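Local coordinates for signal transduction histidine-protein kinase/phosphatase MprB (Mycobacterium hassiacum, PDB 6BLK) that probably transfers phosphate from ATP to a histidine, as the sensor kinase of a two-component system, and appears here as its ATP-binding catalytic domain, at residues Glu81-Asp86 with Gly146-Ile151; Pro89-Gln94 with Leu133-Ala138. All coordinates share one frame; numbering follows the deposited sequence.

Overall arrangement
Both interactions belong to the ATP-binding domain of the kinase, and their centres lie about 9 Å apart. Interaction 1 pairs two antiparallel strands of the mixed sheet, 79-85 and 147-154. Interaction 2 sets the loop after strand 79-85 against strand 132-137, the other neighbour of strand 147-154. Both segments of interaction 2 fall between the two strands of interaction 1 in the sequence. The two join through backbone pairs, with Ala148 N 2.8 Å from Asp136 O, and through Thr147, whose OG1 packs on the CA of Gly90. Asp86 and Thr147 of interaction 1 and Ile91 of interaction 2 line the same ATP pocket, so sheet and loop meet at the nucleotide.

Interaction 1: Glu81-Asp86 with Gly146-Ile151; sequences ELVITD and GTAIHI. With ATP (adenosine-5'-triphosphate), chain E.
Glu81 reaches across to the ring of His150. The extended glutamate chain starts with CG opposite the backbone N (chi1 -173°). Its OE2 accepts a hydrogen bond from His150 ND1 at 2.8 Å. The bond lies near the ring plane but meets the carboxylate from above its own plane; the two planes are 42° apart. Val83 runs beside His150, pointing the same way. Its CG1 sits over the centre of one ring face in a CH-pi contact, 3.9 Å from the centroid. Bond and methyl together probably limit how the ring can turn. On the same sheet face as Val83 and His150, Thr85 CG2 touches Ala148 CB. Leu82, Ile84, Ile149 and Ile151 lie on the other face, where helix 44-60 covers the first three. The last antiparallel pair is Thr85 with Ala148; just beyond it, Asp86 N still donates to Thr147 O. Asp86 OD1 accepts Thr147 N at 3.0 Å and also accepts a hydrogen bond from Gly88 N. A water links OD1 to Thr147 OG1. Asp86 OD2 accepts the adenine N6 of ATP at 2.9 Å. An aspartate just after a strand, reading the adenine amino group, is typical of the Bergerat ATP-binding fold shared by histidine kinases, gyrase B and Hsp90.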
loop_
_atom_site.group_PDB
_atom_site.type_symbol
_atom_site.label_atom_id
_atom_site.label_comp_id
_atom_site.label_asym_id
_atom_site.label_seq_id
_atom_site.Cartn_x
_atom_site.Cartn_y
_atom_site.Cartn_z
ATOM N N GLU A 81 6.234 -0.327 9.805
ATOM C CA GLU A 81 6.320 -0.364 8.361
ATOM C C GLU A 81 5.241 -1.291 7.837
ATOM O O GLU A 81 5.177 -2.453 8.244
ATOM C CB GLU A 81 7.708 -0.840 7.924
ATOM C CG GLU A 81 7.942 -0.752 6.452
ATOM C CD GLU A 81 9.203 -1.498 6.007
ATOM O OE1 GLU A 81 9.621 -2.441 6.711
ATOM O OE2 GLU A 81 9.764 -1.159 4.942
ATOM N N LEU A 82 4.450 -0.785 6.896
ATOM C CA LEU A 82 3.449 -1.558 6.177
ATOM C C LEU A 82 4.046 -1.888 4.821
ATOM O O LEU A 82 4.472 -0.992 4.091
ATOM C CB LEU A 82 2.139 -0.778 6.039
ATOM C CG LEU A 82 1.049 -1.273 5.080
ATOM C CD1 LEU A 82 0.431 -2.585 5.513
ATOM C CD2 LEU A 82 -0.049 -0.211 4.977
ATOM N N VAL A 83 4.084 -3.158 4.492
ATOM C CA VAL A 83 4.607 -3.590 3.201
ATOM C C VAL A 83 3.523 -4.384 2.521
ATOM O O VAL A 83 3.070 -5.409 3.052
ATOM C CB VAL A 83 5.897 -4.414 3.320
ATOM C CG1 VAL A 83 6.470 -4.682 1.938
ATOM C CG2 VAL A 83 6.922 -3.702 4.149
ATOM N N ILE A 84 3.111 -3.921 1.348
ATOM C CA ILE A 84 2.104 -4.599 0.531
ATOM C C ILE A 84 2.780 -5.105 -0.746
ATOM O O ILE A 84 3.451 -4.348 -1.467
ATOM C CB ILE A 84 0.910 -3.687 0.219
ATOM C CG1 ILE A 84 0.111 -3.404 1.493
ATOM C CG2 ILE A 84 0.019 -4.309 -0.854
ATOM C CD1 ILE A 84 -0.840 -2.232 1.408
ATOM N N THR A 85 2.667 -6.407 -0.984
ATOM C CA THR A 85 3.444 -7.061 -2.015
ATOM C C THR A 85 2.527 -7.855 -2.923
ATOM O O THR A 85 1.489 -8.378 -2.498
ATOM C CB THR A 85 4.513 -8.039 -1.470
ATOM O OG1 THR A 85 3.886 -8.988 -0.600
ATOM C CG2 THR A 85 5.604 -7.340 -0.751
ATOM N N ASP A 86 2.936 -7.957 -4.183
ATOM C CA ASP A 86 2.215 -8.804 -5.138
ATOM C C ASP A 86 3.205 -9.625 -5.949
ATOM O O ASP A 86 4.424 -9.546 -5.781
ATOM C CB ASP A 86 1.309 -7.975 -6.053
ATOM C CG ASP A 86 2.083 -6.963 -6.845
ATOM O OD1 ASP A 86 2.995 -7.358 -7.616
ATOM O OD2 ASP A 86 1.816 -5.754 -6.651
ATOM N N GLY A 146 7.354 -9.048 -8.802
ATOM C CA GLY A 146 6.285 -8.397 -8.067
ATOM C C GLY A 146 6.732 -7.038 -7.575
ATOM O O GLY A 146 7.921 -6.722 -7.627
ATOM N N THR A 147 5.764 -6.227 -7.153
ATOM C CA THR A 147 5.999 -4.918 -6.543
ATOM C C THR A 147 5.816 -4.984 -5.040
ATOM O O THR A 147 4.913 -5.650 -4.527
ATOM C CB THR A 147 5.038 -3.869 -7.107
ATOM O OG1 THR A 147 5.169 -3.815 -8.522
ATOM C CG2 THR A 147 5.349 -2.461 -6.579
ATOM N N ALA A 148 6.653 -4.234 -4.332
ATOM C CA ALA A 148 6.519 -4.020 -2.905
ATOM C C ALA A 148 6.395 -2.524 -2.693
ATOM O O ALA A 148 7.252 -1.761 -3.147
ATOM C CB ALA A 148 7.720 -4.598 -2.170
ATOM N N ILE A 149 5.297 -2.099 -2.074
ATOM C CA ILE A 149 5.153 -0.727 -1.609
ATOM C C ILE A 149 5.392 -0.738 -0.113
ATOM O O ILE A 149 4.696 -1.452 0.619
ATOM C CB ILE A 149 3.772 -0.166 -1.920
ATOM C CG1 ILE A 149 3.500 -0.205 -3.435
ATOM C CG2 ILE A 149 3.658 1.232 -1.368
ATOM C CD1 ILE A 149 4.312 0.764 -4.259
ATOM N N HIS A 150 6.354 0.075 0.343
ATOM C CA HIS A 150 6.756 0.132 1.737
ATOM C C HIS A 150 6.328 1.488 2.298
ATOM O O HIS A 150 6.752 2.529 1.779
ATOM C CB HIS A 150 8.282 0.008 1.857
ATOM C CG HIS A 150 8.877 -1.285 1.408
ATOM N ND1 HIS A 150 9.465 -2.160 2.293
ATOM C CD2 HIS A 150 9.044 -1.830 0.176
ATOM C CE1 HIS A 150 9.943 -3.199 1.635
ATOM N NE2 HIS A 150 9.694 -3.028 0.350
ATOM N N ILE A 151 5.543 1.473 3.375
ATOM C CA ILE A 151 5.033 2.678 4.027
ATOM C C ILE A 151 5.437 2.649 5.494
ATOM O O ILE A 151 5.030 1.750 6.253
ATOM C CB ILE A 151 3.510 2.781 3.896
ATOM C CG1 ILE A 151 3.126 2.969 2.418
ATOM C CG2 ILE A 151 2.963 3.921 4.772
ATOM C CD1 ILE A 151 1.654 2.885 2.130
HETATM P PG ATP E . -5.962 4.944 -10.309
HETATM O O1G ATP E . -5.169 4.357 -9.156
HETATM O O2G ATP E . -6.022 6.475 -10.423
HETATM O O3G ATP E . -7.306 4.277 -10.545
HETATM P PB ATP E . -3.733 3.656 -11.704
HETATM O O1B ATP E . -3.374 3.529 -13.174
HETATM O O2B ATP E . -4.039 2.456 -10.876
HETATM O O3B ATP E . -5.095 4.553 -11.631
HETATM P PA ATP E . -1.724 4.407 -9.701
HETATM O O1A ATP E . -1.268 5.797 -9.269
HETATM O O2A ATP E . -2.431 3.546 -8.683
HETATM O O3A ATP E . -2.627 4.657 -11.038
HETATM O "O5'" ATP E . -0.482 3.683 -10.329
HETATM C "C5'" ATP E . 0.290 4.319 -11.334
HETATM C "C4'" ATP E . 0.803 3.254 -12.296
HETATM O "O4'" ATP E . 1.836 2.538 -11.609
HETATM C "C3'" ATP E . -0.191 2.194 -12.787
HETATM O "O3'" ATP E . -0.930 2.630 -13.949
HETATM C "C2'" ATP E . 0.752 1.048 -13.103
HETATM O "O2'" ATP E . 1.410 1.233 -14.370
HETATM C "C1'" ATP E . 1.814 1.181 -12.035
HETATM N N9 ATP E . 1.553 0.364 -10.836
HETATM C C8 ATP E . 1.111 0.782 -9.601
HETATM N N7 ATP E . 1.046 -0.275 -8.742
HETATM C C5 ATP E . 1.454 -1.360 -9.437
HETATM C C6 ATP E . 1.640 -2.751 -9.087
HETATM N N6 ATP E . 1.320 -3.161 -7.853
HETATM N N1 ATP E . 2.090 -3.569 -10.037
HETATM C C2 ATP E . 2.385 -3.140 -11.278
HETATM N N3 ATP E . 2.258 -1.864 -11.664
HETATM C C4 ATP E . 1.806 -0.944 -10.780
HETATM O O HOH W 1 3.642 -5.828 -9.707
#

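Interaction 2: Pro89-Gln94 with Leu133-Ala138; sequences PGIPPQ and LRVDYA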
loop_
_atom_site.group_PDB
_atom_site.type_symbol
_atom_site.label_atom_id
_atom_site.label_comp_id
_atom_site.label_asym_id
_atom_site.label_seq_id
_atom_site.Cartn_x
_atom_site.Cartn_y
_atom_site.Cartn_z
ATOM N N PRO A 89 4.224 -7.909 -12.359
ATOM C CA PRO A 89 5.481 -7.711 -13.085
ATOM C C PRO A 89 6.529 -6.916 -12.339
ATOM O O PRO A 89 7.714 -6.979 -12.712
ATOM C CB PRO A 89 5.034 -6.954 -14.342
ATOM C CG PRO A 89 3.810 -6.242 -13.895
ATOM C CD PRO A 89 3.108 -7.194 -12.999
ATOM N N GLY A 90 6.146 -6.165 -11.319
ATOM C CA GLY A 90 7.076 -5.293 -10.644
ATOM C C GLY A 90 7.289 -4.001 -11.414
ATOM O O GLY A 90 7.048 -3.903 -12.610
ATOM N N ILE A 91 7.748 -2.991 -10.696
ATOM C CA ILE A 91 8.086 -1.695 -11.288
ATOM C C ILE A 91 9.607 -1.610 -11.358
ATOM O O ILE A 91 10.265 -1.690 -10.313
ATOM C CB ILE A 91 7.499 -0.532 -10.477
ATOM C CG1 ILE A 91 5.964 -0.573 -10.565
ATOM C CG2 ILE A 91 8.049 0.813 -10.993
ATOM C CD1 ILE A 91 5.241 0.379 -9.621
ATOM N N PRO A 92 10.197 -1.464 -12.546
ATOM C CA PRO A 92 11.660 -1.575 -12.667
ATOM C C PRO A 92 12.373 -0.383 -12.049
ATOM O O PRO A 92 11.770 0.682 -11.846
ATOM C CB PRO A 92 11.882 -1.624 -14.188
ATOM C CG PRO A 92 10.706 -0.884 -14.754
ATOM C CD PRO A 92 9.549 -1.167 -13.832
ATOM N N PRO A 93 13.671 -0.517 -11.749
ATOM C CA PRO A 93 14.369 0.546 -11.007
ATOM C C PRO A 93 14.275 1.930 -11.620
ATOM O O PRO A 93 14.136 2.909 -10.876
ATOM C CB PRO A 93 15.820 0.045 -10.987
ATOM C CG PRO A 93 15.698 -1.417 -11.120
ATOM C CD PRO A 93 14.554 -1.671 -11.997
ATOM N N GLN A 94 14.362 2.048 -12.944
ATOM C CA GLN A 94 14.451 3.361 -13.575
ATOM C C GLN A 94 13.153 4.157 -13.460
ATOM O O GLN A 94 13.199 5.393 -13.445
ATOM C CB GLN A 94 14.862 3.211 -15.049
ATOM C CG GLN A 94 13.879 2.476 -15.962
ATOM C CD GLN A 94 14.015 0.941 -15.923
ATOM O OE1 GLN A 94 14.745 0.379 -15.093
ATOM N NE2 GLN A 94 13.313 0.266 -16.837
ATOM N N LEU A 133 7.611 6.670 2.226
ATOM C CA LEU A 133 7.271 5.516 1.413
ATOM C C LEU A 133 8.299 5.324 0.316
ATOM O O LEU A 133 9.107 6.212 -0.006
ATOM C CB LEU A 133 5.834 5.610 0.871
ATOM C CG LEU A 133 5.355 6.711 -0.048
ATOM C CD1 LEU A 133 3.867 6.557 -0.270
ATOM C CD2 LEU A 133 5.664 8.099 0.494
ATOM N N ARG A 134 8.317 4.097 -0.183
ATOM C CA ARG A 134 9.241 3.750 -1.242
ATOM C C ARG A 134 8.695 2.525 -1.949
ATOM O O ARG A 134 7.805 1.836 -1.450
ATOM C CB ARG A 134 10.652 3.497 -0.715
ATOM C CG ARG A 134 10.811 2.338 0.187
ATOM C CD ARG A 134 12.284 2.143 0.542
ATOM N NE ARG A 134 12.425 0.931 1.328
ATOM C CZ ARG A 134 12.778 -0.262 0.850
ATOM N NH1 ARG A 134 13.094 -0.441 -0.428
ATOM N NH2 ARG A 134 12.846 -1.292 1.670
ATOM N N VAL A 135 9.263 2.268 -3.115
ATOM C CA VAL A 135 8.854 1.166 -3.973
ATOM C C VAL A 135 10.084 0.322 -4.257
ATOM O O VAL A 135 11.206 0.827 -4.371
ATOM C CB VAL A 135 8.175 1.683 -5.274
ATOM C CG1 VAL A 135 9.060 2.682 -5.988
ATOM C CG2 VAL A 135 7.828 0.532 -6.235
ATOM N N ASP A 136 9.873 -0.992 -4.359
ATOM C CA ASP A 136 10.954 -1.932 -4.610
ATOM C C ASP A 136 10.321 -3.173 -5.236
ATOM O O ASP A 136 9.102 -3.251 -5.366
ATOM C CB ASP A 136 11.696 -2.249 -3.303
ATOM C CG ASP A 136 13.148 -2.670 -3.504
ATOM O OD1 ASP A 136 13.489 -3.317 -4.522
ATOM O OD2 ASP A 136 13.954 -2.363 -2.591
ATOM N N TYR A 137 11.148 -4.143 -5.600
ATOM C CA TYR A 137 10.623 -5.450 -5.985
ATOM C C TYR A 137 10.203 -6.223 -4.745
ATOM O O TYR A 137 10.817 -6.108 -3.680
ATOM C CB TYR A 137 11.662 -6.271 -6.751
ATOM C CG TYR A 137 11.874 -5.885 -8.178
ATOM C CD1 TYR A 137 10.836 -5.410 -8.966
ATOM C CD2 TYR A 137 13.133 -5.959 -8.725
ATOM C CE1 TYR A 137 11.055 -5.074 -10.295
ATOM C CE2 TYR A 137 13.363 -5.617 -10.034
ATOM C CZ TYR A 137 12.334 -5.169 -10.804
ATOM O OH TYR A 137 12.600 -4.831 -12.117
ATOM N N ALA A 138 9.132 -7.006 -4.879
ATOM C CA ALA A 138 8.718 -7.885 -3.780
ATOM C C ALA A 138 9.687 -9.058 -3.585
ATOM O O ALA A 138 9.992 -9.436 -2.442
ATOM C CB ALA A 138 7.296 -8.378 -4.027
HETATM O O HOH W 2 9.984 -4.882 -13.666
HETATM O O HOH W 3 8.120 -2.541 -8.139
#
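The Tyr137 ring meets the loop 89-94 with Gly90 CA at its edge, near the ring plane, 4.0 Å from CE1. Ile91 O, Pro92 CA and Pro93 CD approach the ring obliquely. Arg96, outside the two segments, makes a cation-pi contact with the ring. A second flat group, the Arg134 guanidinium, has Asp136 OD2 at its edge and in its plane. This salt bridge lies within strand 132-137. The segment 89-94 continues the Asp-x-Gly-x-Gly motif of the Bergerat fold, which begins at Asp86; Gly90 is its second glycine. Tyr137 lies at the end of a strand in the same sheet.

The tyrosine does most of the touching. With CG opposite its own carbonyl carbon (chi1 -77°), the ring reaches Gly90, Ile91 and the two prolines. CE1 comes to 3.5 Å from Ile91 O, an oxygen that also accepts a hydrogen bond from Arg96. The hydroxyl end reaches the proline pair, with OH 3.4 Å from Pro92 CA and close to Pro93 CD. The Pro93 side chain crosses the tyrosine at about a right angle. Gly90 has a positive phi (80°), and its CA packs directly against the ring edge.

Deeper in, Ile91 CD1 meets Val135 CG2 at 4.3 Å. Both side chains also touch Thr147, and Ile91 touches the bound ATP. The contact therefore joins the pocket wall to the sheet. Asp136 is tied to its own strand at both oxygens, since OD1 accepts the backbone N of Tyr137. Two waters link the loop to the strand. One donates to Pro89 O and is hydrogen-bonded to Tyr137 OH. The other accepts from Ile91 N at 2.6 Å and donates to Asp136 O at 3.0 Å.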